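Local atomic coordinates of nucleoside-diphosphate-sugar pyrophosphorylase (PDB entry 4EVW), a protein that is probably a nucleotidyltransferase that joins a nucleoside triphosphate to a sugar phosphate, giving a nucleoside-diphosphate sugar and pyrophosphate. Residues I126-F137 with L217-R226. The protein carries 1 engineered substitution. Sequence-based numbering, arbitrary orientation.
Sequences ISQHSDGYLEVF and LNIHYHLIAR
D131 and N218 open the pairing with two bonds: D131 N gives its hydrogen to N218 O, and N218 N returns one to D131 OD2 at 2.7 Å, nearly straight (173°) and on the anti lone pair of that oxygen. The D131 carboxylate and the side-chain amide of N218 stand almost perpendicular. From here strands 132-137 and 219-223 run parallel, their backbone bonds alternating from H220 N on G132 O to I224 N on V136 O. Outward along H220, CB meets I126 CG1 at 3.6 Å; CG is equally near I126 CG1 and CD1; ND1 passes 3.7 Å from I126 CD1 and bonds to T155 OG1; CD2 comes near S130 CB, which approaches the ring obliquely; NE2 turns back to N218 OD1 in a weak bond. I126 CD1 sits over one ring face, a CH-pi contact 3.8 Å from the centroid, reached because CG1 is anti to the backbone N (chi1 -169°). The pair belongs to the mixed sheet of what is probably a nucleotidyltransferase-type alpha/beta fold, strands 174-177 and 169-172 both pairing antiparallel with 132-138. On the side bearing Y133 and E135, H222 CB rests against Y133 CD2 at 3.7 Å, the two side chains pointing the same way. A water joins Y133 OH, E135 OE2 (2.6 Å, the water donating) and H222 ND1, while R118 and T172 also hold the E135 carboxylate. On the face of L134 and V136 carbon meets carbon: L134 CD1 touches I219 CG2, and V136 CG2 meets Y221 CD1 at 3.7 Å. Beyond the strand pairing, R226 CD lies 3.6 Å from F137 CD2, guanidinium and ring planes 70° apart.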
loop_
_atom_site.group_PDB
_atom_site.type_symbol
_atom_site.label_atom_id
_atom_site.label_comp_id
_atom_site.label_asym_id
_atom_site.label_seq_id
_atom_site.Cartn_x
_atom_site.Cartn_y
_atom_site.Cartn_z
ATOM N N ILE A 126 -15.719 6.766 -6.797
ATOM C CA ILE A 126 -14.738 7.718 -7.315
ATOM C C ILE A 126 -13.616 7.028 -8.096
ATOM O O ILE A 126 -12.977 7.651 -8.945
ATOM C CB ILE A 126 -14.141 8.605 -6.168
ATOM C CG1 ILE A 126 -13.337 9.766 -6.768
ATOM C CG2 ILE A 126 -13.262 7.770 -5.238
ATOM C CD1 ILE A 126 -14.137 10.643 -7.731
ATOM N N SER A 127 -13.398 5.739 -7.842
ATOM C CA SER A 127 -12.338 5.015 -8.549
ATOM C C SER A 127 -12.662 4.855 -10.033
ATOM O O SER A 127 -11.778 4.562 -10.840
ATOM C CB SER A 127 -12.091 3.639 -7.911
ATOM O OG SER A 127 -13.165 2.739 -8.136
ATOM N N GLN A 128 -13.927 5.056 -10.394
ATOM C CA GLN A 128 -14.347 4.947 -11.790
ATOM C C GLN A 128 -14.426 6.323 -12.447
ATOM O O GLN A 128 -14.720 6.427 -13.637
ATOM C CB GLN A 128 -15.726 4.277 -11.890
ATOM C CG GLN A 128 -15.782 2.828 -11.434
ATOM C CD GLN A 128 -17.212 2.311 -11.327
ATOM O OE1 GLN A 128 -17.601 1.742 -10.306
ATOM N NE2 GLN A 128 -17.997 2.506 -12.382
ATOM N N HIS A 129 -14.157 7.375 -11.679
ATOM C CA HIS A 129 -14.244 8.738 -12.199
ATOM C C HIS A 129 -13.048 9.604 -11.815
ATOM O O HIS A 129 -13.192 10.804 -11.578
ATOM C CB HIS A 129 -15.528 9.390 -11.684
ATOM C CG HIS A 129 -16.769 8.631 -12.038
ATOM N ND1 HIS A 129 -17.304 8.630 -13.309
ATOM C CD2 HIS A 129 -17.556 7.817 -11.298
ATOM C CE1 HIS A 129 -18.368 7.848 -13.336
ATOM N NE2 HIS A 129 -18.542 7.342 -12.128
ATOM N N SER A 130 -11.872 8.994 -11.757
ATOM C CA SER A 130 -10.658 9.713 -11.386
ATOM C C SER A 130 -9.444 9.000 -11.950
ATOM O O SER A 130 -9.533 7.847 -12.373
ATOM C CB SER A 130 -10.541 9.796 -9.860
ATOM O OG SER A 130 -10.466 8.504 -9.278
ATOM N N ASP A 131 -8.304 9.684 -11.964
ATOM C CA ASP A 131 -7.083 9.071 -12.465
ATOM C C ASP A 131 -6.405 8.315 -11.329
ATOM O O ASP A 131 -5.488 7.518 -11.551
ATOM C CB ASP A 131 -6.144 10.139 -13.035
ATOM C CG ASP A 131 -6.674 10.741 -14.328
ATOM O OD1 ASP A 131 -7.003 9.961 -15.247
ATOM O OD2 ASP A 131 -6.758 11.984 -14.430
ATOM N N GLY A 132 -6.870 8.570 -10.109
ATOM C CA GLY A 132 -6.312 7.903 -8.946
ATOM C C GLY A 132 -6.925 8.472 -7.681
ATOM O O GLY A 132 -7.500 9.557 -7.698
ATOM N N TYR A 133 -6.832 7.744 -6.580
ATOM C CA TYR A 133 -7.377 8.263 -5.339
ATOM C C TYR A 133 -6.675 7.673 -4.138
ATOM O O TYR A 133 -6.123 6.571 -4.197
ATOM C CB TYR A 133 -8.892 8.007 -5.244
ATOM C CG TYR A 133 -9.275 6.645 -4.710
ATOM C CD1 TYR A 133 -9.400 5.541 -5.558
ATOM C CD2 TYR A 133 -9.496 6.458 -3.348
ATOM C CE1 TYR A 133 -9.745 4.283 -5.050
ATOM C CE2 TYR A 133 -9.834 5.217 -2.834
ATOM C CZ TYR A 133 -9.956 4.135 -3.685
ATOM O OH TYR A 133 -10.300 2.912 -3.158
ATOM N N LEU A 134 -6.688 8.433 -3.052
ATOM C CA LEU A 134 -6.074 8.017 -1.802
ATOM C C LEU A 134 -7.193 7.805 -0.811
ATOM O O LEU A 134 -8.051 8.669 -0.645
ATOM C CB LEU A 134 -5.149 9.112 -1.248
ATOM C CG LEU A 134 -3.909 9.503 -2.048
ATOM C CD1 LEU A 134 -4.239 10.634 -3.019
ATOM C CD2 LEU A 134 -2.817 9.939 -1.070
ATOM N N GLU A 135 -7.195 6.653 -0.160
ATOM C CA GLU A 135 -8.207 6.379 0.845
ATOM C C GLU A 135 -7.710 7.080 2.101
ATOM O O GLU A 135 -6.535 6.960 2.461
ATOM C CB GLU A 135 -8.310 4.884 1.082
ATOM C CG GLU A 135 -9.406 4.478 2.036
ATOM C CD GLU A 135 -9.433 2.983 2.224
ATOM O OE1 GLU A 135 -8.513 2.456 2.884
ATOM O OE2 GLU A 135 -10.361 2.335 1.693
ATOM N N VAL A 136 -8.588 7.822 2.763
ATOM C CA VAL A 136 -8.184 8.554 3.956
ATOM C C VAL A 136 -9.166 8.418 5.114
ATOM O O VAL A 136 -10.310 8.000 4.930
ATOM C CB VAL A 136 -8.018 10.071 3.643
ATOM C CG1 VAL A 136 -6.904 10.282 2.622
ATOM C CG2 VAL A 136 -9.338 10.652 3.113
ATOM N N PHE A 137 -8.699 8.750 6.315
ATOM C CA PHE A 137 -9.547 8.736 7.497
ATOM C C PHE A 137 -9.194 9.979 8.306
ATOM O O PHE A 137 -8.152 10.603 8.089
ATOM C CB PHE A 137 -9.348 7.464 8.344
ATOM C CG PHE A 137 -8.045 7.415 9.085
ATOM C CD1 PHE A 137 -6.859 7.130 8.420
ATOM C CD2 PHE A 137 -8.005 7.651 10.454
ATOM C CE1 PHE A 137 -5.655 7.079 9.104
ATOM C CE2 PHE A 137 -6.803 7.603 11.151
ATOM C CZ PHE A 137 -5.625 7.317 10.474
ATOM N N LEU A 217 -3.454 15.529 -13.668
ATOM C CA LEU A 217 -4.314 14.363 -13.543
ATOM C C LEU A 217 -5.331 14.626 -12.447
ATOM O O LEU A 217 -5.098 15.429 -11.541
ATOM C CB LEU A 217 -3.505 13.100 -13.241
ATOM C CG LEU A 217 -2.506 12.690 -14.330
ATOM C CD1 LEU A 217 -2.132 11.222 -14.128
ATOM C CD2 LEU A 217 -3.112 12.888 -15.710
ATOM N N ASN A 218 -6.459 13.938 -12.547
ATOM C CA ASN A 218 -7.574 14.096 -11.626
ATOM C C ASN A 218 -7.465 13.167 -10.419
ATOM O O ASN A 218 -7.946 12.039 -10.446
ATOM C CB ASN A 218 -8.864 13.837 -12.410
ATOM C CG ASN A 218 -10.105 14.212 -11.641
ATOM O OD1 ASN A 218 -10.057 15.024 -10.719
ATOM N ND2 ASN A 218 -11.236 13.638 -12.033
ATOM N N ILE A 219 -6.845 13.659 -9.350
ATOM C CA ILE A 219 -6.645 12.861 -8.145
ATOM C C ILE A 219 -7.630 13.213 -7.032
ATOM O O ILE A 219 -7.821 14.383 -6.700
ATOM C CB ILE A 219 -5.200 13.037 -7.616
ATOM C CG1 ILE A 219 -4.193 12.704 -8.728
ATOM C CG2 ILE A 219 -4.982 12.162 -6.386
ATOM C CD1 ILE A 219 -4.320 11.287 -9.304
ATOM N N HIS A 220 -8.253 12.192 -6.451
ATOM C CA HIS A 220 -9.226 12.411 -5.386
ATOM C C HIS A 220 -8.901 11.650 -4.118
ATOM O O HIS A 220 -7.927 10.905 -4.049
ATOM C CB HIS A 220 -10.617 11.978 -5.856
ATOM C CG HIS A 220 -11.217 12.888 -6.879
ATOM N ND1 HIS A 220 -12.328 13.661 -6.623
ATOM C CD2 HIS A 220 -10.852 13.165 -8.153
ATOM C CE1 HIS A 220 -12.622 14.377 -7.693
ATOM N NE2 HIS A 220 -11.740 14.095 -8.635
ATOM N N TYR A 221 -9.716 11.868 -3.094
ATOM C CA TYR A 221 -9.555 11.124 -1.862
ATOM C C TYR A 221 -10.886 10.463 -1.621
ATOM O O TYR A 221 -11.900 10.839 -2.220
ATOM C CB TYR A 221 -9.183 12.024 -0.667
ATOM C CG TYR A 221 -10.255 12.988 -0.172
ATOM C CD1 TYR A 221 -11.301 12.558 0.648
ATOM C CD2 TYR A 221 -10.191 14.343 -0.494
ATOM C CE1 TYR A 221 -12.252 13.464 1.145
ATOM C CE2 TYR A 221 -11.132 15.255 -0.005
ATOM C CZ TYR A 221 -12.158 14.809 0.810
ATOM O OH TYR A 221 -13.075 15.712 1.297
ATOM N N HIS A 222 -10.872 9.439 -0.784
ATOM C CA HIS A 222 -12.094 8.756 -0.411
ATOM C C HIS A 222 -12.015 8.591 1.091
ATOM O O HIS A 222 -11.146 7.887 1.608
ATOM C CB HIS A 222 -12.232 7.389 -1.060
ATOM C CG HIS A 222 -13.488 6.683 -0.655
ATOM N ND1 HIS A 222 -13.486 5.506 0.059
ATOM C CD2 HIS A 222 -14.788 7.038 -0.797
ATOM C CE1 HIS A 222 -14.732 5.164 0.344
ATOM N NE2 HIS A 222 -15.538 6.078 -0.164
ATOM N N LEU A 223 -12.925 9.256 1.787
ATOM C CA LEU A 223 -12.956 9.232 3.242
ATOM C C LEU A 223 -13.691 8.038 3.834
ATOM O O LEU A 223 -14.836 7.768 3.474
ATOM C CB LEU A 223 -13.612 10.519 3.749
ATOM C CG LEU A 223 -13.776 10.651 5.264
ATOM C CD1 LEU A 223 -12.407 10.768 5.917
ATOM C CD2 LEU A 223 -14.623 11.876 5.581
ATOM N N ILE A 224 -13.032 7.314 4.733
ATOM C CA ILE A 224 -13.688 6.190 5.392
ATOM C C ILE A 224 -13.705 6.488 6.882
ATOM O O ILE A 224 -12.997 7.385 7.352
ATOM C CB ILE A 224 -12.976 4.827 5.152
ATOM C CG1 ILE A 224 -11.594 4.813 5.807
ATOM C CG2 ILE A 224 -12.884 4.543 3.658
ATOM C CD1 ILE A 224 -10.949 3.435 5.817
ATOM N N ALA A 225 -14.524 5.744 7.617
ATOM C CA ALA A 225 -14.645 5.930 9.059
ATOM C C ALA A 225 -13.514 5.204 9.790
ATOM O O ALA A 225 -13.014 4.185 9.322
ATOM C CB ALA A 225 -15.999 5.411 9.531
ATOM N N ARG A 226 -13.121 5.728 10.945
ATOM C CA ARG A 226 -12.038 5.133 11.717
ATOM C C ARG A 226 -12.256 3.661 12.060
ATOM O O ARG A 226 -11.299 2.889 12.123
ATOM C CB ARG A 226 -11.816 5.924 13.010
ATOM C CG ARG A 226 -10.629 5.429 13.830
ATOM C CD ARG A 226 -9.328 5.574 13.050
ATOM N NE ARG A 226 -8.154 5.196 13.835
ATOM C CZ ARG A 226 -7.706 3.954 13.973
ATOM N NH1 ARG A 226 -8.328 2.944 13.375
ATOM N NH2 ARG A 226 -6.626 3.722 14.710
HETATM O O HOH W 1 -11.388 3.099 -0.614
#